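Local coordinates for protein tubulin binding cofactor C (Leishmania major, PDB 5AJ8) that probably acts as a chaperone cofactor in tubulin folding, this chain being the C-terminal domain of the longer protein, at residues V29-C34 against S51-C56; Y76-S81 against G94-W99. The protein carries 1 engineered substitution. All blocks are in the same frame, centred on the assembly; numbering follows the deposited sequence. Where two conformers were deposited one is given.

Overall arrangement
Both contacts join neighbouring coils of the parallel beta-helix of this C-terminal domain, and they sample it at different places. Interaction 1 lies at a corner, where the end of strand 28-35 meets the turn that follows strand 47-51, its neighbour in one parallel sheet, and leads into strand 56-62. Interaction 2 comes later in the chain, between strand 73-79 and the end of strand 91-95, neighbours in the second parallel sheet. Strand 56-62 connects them: it starts at the turn of interaction 1 and pairs with strand 73-79. Their centres are about 17 Å apart, and the nearest atoms, about 7 Å apart, do not touch. Together they show consecutive coils joined first at a partly exposed corner, then inside the fold.

Interaction 1. Residues V29-C34 against S51-C56; sequences VFINGC and SNCTNC
Asn32 and Ser51 face each other across neighbouring coils as a parallel bridge, and the pairing of the two segments continues past them. Ser51 N donates to Ile31 O (2.9 Å), while Ser51 O receives Gly33 N (3.0 Å, 169° at the hydrogen). The Asn32 amide reaches the same oxygen from above its carbonyl plane, ND2 to Ser51 O 3.3 Å. Its CG is anti to the backbone N (chi1 -177°), which lays ND2 alongside Ser51, where a further, weak bond runs to Ser51 OG. This polar side is the looser one: Asn32 and Ser51 are partly exposed, Asn52 is exposed, and its OD1 stays 3.5 Å from Asn32 ND2. The backbones themselves pack tightly, Gly33 CA lying 3.2 Å from Asn52 O. Inside, the side chains are buried. Cys53 SG touches the CG2 branch of Ile31 (4.1 Å) and also takes a weak bond from Cys34 N (3.6 Å). Just before the corner at Asn55, Thr54 N bonds to Cys34 O (3.1 Å), and Cys53 continues the interior file onto Cys70 of the following coil. The contact thus divides its chemistry: amide and hydroxyl groups join the solvent side, while sulfur and aliphatic carbon meet on the buried side.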
loop_
_atom_site.group_PDB
_atom_site.type_symbol
_atom_site.label_atom_id
_atom_site.label_comp_id
_atom_site.label_asym_id
_atom_site.label_seq_id
_atom_site.Cartn_x
_atom_site.Cartn_y
_atom_site.Cartn_z
ATOM N N VAL A 29 6.364 3.449 7.878
ATOM C CA VAL A 29 5.555 2.443 8.537
ATOM C C VAL A 29 6.121 1.029 8.388
ATOM O O VAL A 29 6.802 0.680 7.395
ATOM C CB VAL A 29 4.049 2.469 8.117
ATOM C CG1 VAL A 29 3.446 3.836 8.364
ATOM C CG2 VAL A 29 3.861 2.088 6.666
ATOM N N PHE A 30 5.829 0.228 9.408
ATOM C CA PHE A 30 6.137 -1.190 9.456
ATOM C C PHE A 30 4.852 -1.882 9.849
ATOM O O PHE A 30 4.290 -1.567 10.888
ATOM C CB PHE A 30 7.154 -1.495 10.571
ATOM C CG PHE A 30 8.510 -0.912 10.335
ATOM C CD1 PHE A 30 8.804 0.365 10.797
ATOM C CD2 PHE A 30 9.494 -1.629 9.648
ATOM C CE1 PHE A 30 10.056 0.920 10.589
ATOM C CE2 PHE A 30 10.749 -1.077 9.436
ATOM C CZ PHE A 30 11.029 0.196 9.905
ATOM N N ILE A 31 4.414 -2.839 9.041
ATOM C CA ILE A 31 3.198 -3.588 9.309
ATOM C C ILE A 31 3.566 -5.076 9.366
ATOM O O ILE A 31 4.078 -5.644 8.385
ATOM C CB ILE A 31 2.144 -3.372 8.225
ATOM C CG1 ILE A 31 1.768 -1.899 8.134
ATOM C CG2 ILE A 31 0.892 -4.185 8.535
ATOM C CD1 ILE A 31 1.071 -1.528 6.857
ATOM N N ASN A 32 3.340 -5.679 10.523
ATOM C CA ASN A 32 3.774 -7.036 10.795
ATOM C C ASN A 32 2.602 -7.906 11.215
ATOM O O ASN A 32 1.850 -7.551 12.113
ATOM C CB ASN A 32 4.818 -7.012 11.905
ATOM C CG ASN A 32 5.389 -8.379 12.207
ATOM O OD1 ASN A 32 5.581 -8.722 13.379
ATOM N ND2 ASN A 32 5.647 -9.183 11.172
ATOM N N GLY A 33 2.464 -9.041 10.547
ATOM C CA GLY A 33 1.612 -10.116 11.010
ATOM C C GLY A 33 0.128 -9.831 10.955
ATOM O O GLY A 33 -0.590 -10.235 11.846
ATOM N N CYS A 34 -0.333 -9.153 9.906
ATOM C CA CYS A 34 -1.767 -8.905 9.734
ATOM C C CYS A 34 -2.376 -9.916 8.753
ATOM O O CYS A 34 -1.720 -10.344 7.794
ATOM C CB CYS A 34 -2.001 -7.480 9.249
ATOM S SG CYS A 34 -1.432 -6.258 10.407
ATOM N N SER A 51 5.526 -7.327 6.550
ATOM C CA SER A 51 6.076 -8.652 6.740
ATOM C C SER A 51 5.066 -9.625 7.344
ATOM O O SER A 51 4.260 -9.270 8.196
ATOM C CB SER A 51 7.323 -8.593 7.630
ATOM O OG SER A 51 6.997 -7.948 8.842
ATOM N N ASN A 52 5.124 -10.848 6.881
ATOM C CA ASN A 52 4.288 -11.908 7.411
ATOM C C ASN A 52 2.796 -11.572 7.400
ATOM O O ASN A 52 2.088 -11.854 8.344
ATOM C CB ASN A 52 4.758 -12.264 8.817
ATOM C CG ASN A 52 6.235 -12.624 8.857
ATOM O OD1 ASN A 52 6.997 -12.097 9.671
ATOM N ND2 ASN A 52 6.650 -13.513 7.971
ATOM N N CYS A 53 2.343 -10.945 6.322
ATOM C CA CYS A 53 0.936 -10.665 6.152
ATOM C C CYS A 53 0.359 -11.646 5.153
ATOM O O CYS A 53 1.025 -11.999 4.182
ATOM C CB CYS A 53 0.718 -9.231 5.659
ATOM S SG CYS A 53 1.172 -7.964 6.852
ATOM N N THR A 54 -0.876 -12.070 5.389
ATOM C CA THR A 54 -1.573 -12.984 4.491
ATOM C C THR A 54 -3.033 -12.575 4.311
ATOM O O THR A 54 -3.698 -12.140 5.258
ATOM C CB THR A 54 -1.597 -14.429 5.019
ATOM O OG1 THR A 54 -2.100 -14.447 6.362
ATOM C CG2 THR A 54 -0.200 -15.042 4.978
ATOM N N ASN A 55 -3.526 -12.736 3.087
ATOM C CA ASN A 55 -4.947 -12.528 2.769
ATOM C C ASN A 55 -5.414 -11.139 3.171
ATOM O O ASN A 55 -6.381 -10.989 3.899
ATOM C CB ASN A 55 -5.793 -13.605 3.445
ATOM C CG ASN A 55 -7.244 -13.577 3.013
ATOM O OD1 ASN A 55 -7.578 -13.166 1.893
ATOM N ND2 ASN A 55 -8.119 -14.039 3.893
ATOM N N CYS A 56 -4.673 -10.121 2.732
ATOM C CA CYS A 56 -5.024 -8.738 3.025
ATOM C C CYS A 56 -5.164 -7.980 1.729
ATOM O O CYS A 56 -4.529 -8.323 0.742
ATOM C CB CYS A 56 -3.955 -8.047 3.889
ATOM S SG CYS A 56 -3.783 -8.677 5.557
#

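Interaction 2. Residues Y76-S81 against G94-W99; sequences YVWCAS and GPYRCW
Tyr76 and Gly94 pair as parallel strand residues, CA to CA 4.5 Å, and Val77 N donates to Gly94 O (2.8 Å, 161° at the hydrogen) before residues 96-98 wind into a 3-10 turn. As the two segments part, a water takes over the bridging, donating to Val77 O (2.7 Å) and accepting a weak bond from Tyr96 N. Gly94 brings no side chain to the Tyr76 ring, which presents its edge to Pro95 O, with CD2 3.5 Å from that oxygen and the oxygen in the ring plane. Pro95 O also accepts a hydrogen bond from Cys98 N at the start of the 3-10 segment. Cys98 then approaches the ring obliquely: its CB is 3.6 Å from Tyr76 CD2, and its SG is 4.7 Å from the ring centroid. Further along the same side of strand 73-79, Trp78 and Tyr96 meet through their CB atoms, 3.7 Å apart. Tyr96 CB sits at the edge of the indole, whose NE1 bonds to Thr132 OG1. The Tyr96 ring, CG anti to the backbone N (chi1 -172°), sets its edge toward Tyr76 O while its OH leads off to Cys41 O. Tyr76, stacked on Tyr59 of the preceding coil, bonds through OH to Arg162 N. To one direct backbone bond and one water, this buried contact adds carbon packing of Tyr76, Trp78, Tyr96 and Cys98, with one oblique sulfur-aromatic approach.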
loop_
_atom_site.group_PDB
_atom_site.type_symbol
_atom_site.label_atom_id
_atom_site.label_comp_id
_atom_site.label_asym_id
_atom_site.label_seq_id
_atom_site.Cartn_x
_atom_site.Cartn_y
_atom_site.Cartn_z
ATOM N N TYR A 76 -2.685 -2.233 -3.675
ATOM C CA TYR A 76 -3.074 -1.065 -4.464
ATOM C C TYR A 76 -2.143 0.097 -4.133
ATOM O O TYR A 76 -2.241 0.724 -3.069
ATOM C CB TYR A 76 -4.543 -0.703 -4.207
ATOM C CG TYR A 76 -5.510 -1.810 -4.619
ATOM C CD1 TYR A 76 -5.844 -2.844 -3.747
ATOM C CD2 TYR A 76 -6.051 -1.831 -5.881
ATOM C CE1 TYR A 76 -6.732 -3.860 -4.131
ATOM C CE2 TYR A 76 -6.923 -2.822 -6.278
ATOM C CZ TYR A 76 -7.260 -3.836 -5.403
ATOM O OH TYR A 76 -8.123 -4.824 -5.845
ATOM N N VAL A 77 -1.236 0.378 -5.054
ATOM C CA VAL A 77 0.006 1.020 -4.745
ATOM C C VAL A 77 0.281 2.265 -5.616
ATOM O O VAL A 77 0.116 2.234 -6.841
ATOM C CB VAL A 77 1.156 -0.014 -4.941
ATOM C CG1 VAL A 77 2.522 0.639 -4.847
ATOM C CG2 VAL A 77 1.030 -1.131 -3.927
ATOM N N TRP A 78 0.730 3.340 -4.966
ATOM C CA TRP A 78 1.361 4.476 -5.652
ATOM C C TRP A 78 2.724 4.651 -4.992
ATOM O O TRP A 78 2.823 5.114 -3.856
ATOM C CB TRP A 78 0.518 5.750 -5.538
ATOM C CG TRP A 78 0.911 6.890 -6.512
ATOM C CD1 TRP A 78 2.172 7.311 -6.849
ATOM C CD2 TRP A 78 0.007 7.737 -7.233
ATOM N NE1 TRP A 78 2.099 8.350 -7.750
ATOM C CE2 TRP A 78 0.781 8.633 -7.994
ATOM C CE3 TRP A 78 -1.384 7.790 -7.334
ATOM C CZ2 TRP A 78 0.201 9.594 -8.837
ATOM C CZ3 TRP A 78 -1.961 8.731 -8.165
ATOM C CH2 TRP A 78 -1.173 9.615 -8.916
ATOM N N CYS A 79 3.762 4.270 -5.709
ATOM C CA CYS A 79 5.103 4.253 -5.160
ATOM C C CYS A 79 6.065 5.059 -6.002
ATOM O O CYS A 79 6.047 4.937 -7.205
ATOM C CB CYS A 79 5.616 2.815 -5.102
ATOM S SG CYS A 79 7.052 2.647 -4.011
ATOM N N ALA A 80 6.940 5.823 -5.352
ATOM C CA ALA A 80 7.962 6.603 -6.045
ATOM C C ALA A 80 9.021 5.705 -6.647
ATOM O O ALA A 80 9.745 6.137 -7.502
ATOM C CB ALA A 80 8.622 7.598 -5.112
ATOM N N SER A 81 9.131 4.462 -6.165
ATOM C CA SER A 81 10.099 3.521 -6.726
ATOM C C SER A 81 9.453 2.147 -6.987
ATOM O O SER A 81 8.306 1.916 -6.627
ATOM C CB SER A 81 11.346 3.422 -5.824
ATOM O OG SER A 81 11.022 3.127 -4.461
ATOM N N GLY A 94 -2.242 -3.414 -8.108
ATOM C CA GLY A 94 -3.144 -2.468 -8.727
ATOM C C GLY A 94 -2.762 -1.058 -8.303
ATOM O O GLY A 94 -1.813 -0.862 -7.522
ATOM N N PRO A 95 -3.482 -0.068 -8.834
ATOM C CA PRO A 95 -3.266 1.335 -8.513
ATOM C C PRO A 95 -4.029 1.835 -7.273
ATOM O O PRO A 95 -5.169 1.402 -6.987
ATOM C CB PRO A 95 -3.802 2.027 -9.755
ATOM C CG PRO A 95 -4.995 1.192 -10.125
ATOM C CD PRO A 95 -4.532 -0.234 -9.862
ATOM N N TYR A 96 -3.400 2.780 -6.586
ATOM C CA TYR A 96 -3.918 3.407 -5.352
ATOM C C TYR A 96 -5.255 4.134 -5.579
ATOM O O TYR A 96 -6.083 4.266 -4.661
ATOM C CB TYR A 96 -2.853 4.389 -4.860
ATOM C CG TYR A 96 -3.032 5.047 -3.516
ATOM C CD1 TYR A 96 -3.124 4.293 -2.348
ATOM C CD2 TYR A 96 -3.053 6.429 -3.407
ATOM C CE1 TYR A 96 -3.228 4.892 -1.114
ATOM C CE2 TYR A 96 -3.159 7.041 -2.178
ATOM C CZ TYR A 96 -3.248 6.270 -1.032
ATOM O OH TYR A 96 -3.343 6.878 0.191
ATOM N N ARG A 97 -5.455 4.601 -6.799
ATOM C CA ARG A 97 -6.685 5.270 -7.167
ATOM C C ARG A 97 -7.954 4.388 -6.951
ATOM O O ARG A 97 -9.050 4.917 -6.871
ATOM C CB ARG A 97 -6.606 5.797 -8.611
ATOM C CG ARG A 97 -6.509 4.719 -9.666
ATOM C CD ARG A 97 -6.406 5.295 -11.074
ATOM N NE ARG A 97 -6.180 4.222 -12.041
ATOM C CZ ARG A 97 -5.012 3.916 -12.618
ATOM N NH1 ARG A 97 -3.904 4.622 -12.376
ATOM N NH2 ARG A 97 -4.949 2.893 -13.482
ATOM N N CYS A 98 -7.789 3.058 -6.843
ATOM C CA CYS A 98 -8.909 2.183 -6.465
ATOM C C CYS A 98 -9.465 2.495 -5.079
ATOM O O CYS A 98 -10.582 2.094 -4.772
ATOM C CB CYS A 98 -8.505 0.695 -6.526
ATOM S SG CYS A 98 -8.100 0.198 -8.215
ATOM N N TRP A 99 -8.692 3.156 -4.213
ATOM C CA TRP A 99 -9.272 3.621 -2.958
ATOM C C TRP A 99 -10.020 4.932 -3.196
ATOM O O TRP A 99 -9.508 6.013 -2.902
ATOM C CB TRP A 99 -8.229 3.752 -1.839
ATOM C CG TRP A 99 -8.843 4.145 -0.517
ATOM C CD1 TRP A 99 -10.150 3.980 -0.129
ATOM C CD2 TRP A 99 -8.174 4.725 0.591
ATOM N NE1 TRP A 99 -10.327 4.426 1.147
ATOM C CE2 TRP A 99 -9.125 4.883 1.618
ATOM C CE3 TRP A 99 -6.854 5.133 0.825
ATOM C CZ2 TRP A 99 -8.798 5.439 2.849
ATOM C CZ3 TRP A 99 -6.535 5.664 2.065
ATOM C CH2 TRP A 99 -7.490 5.812 3.047
HETATM O O HOH W 1 -0.967 4.118 -8.452
#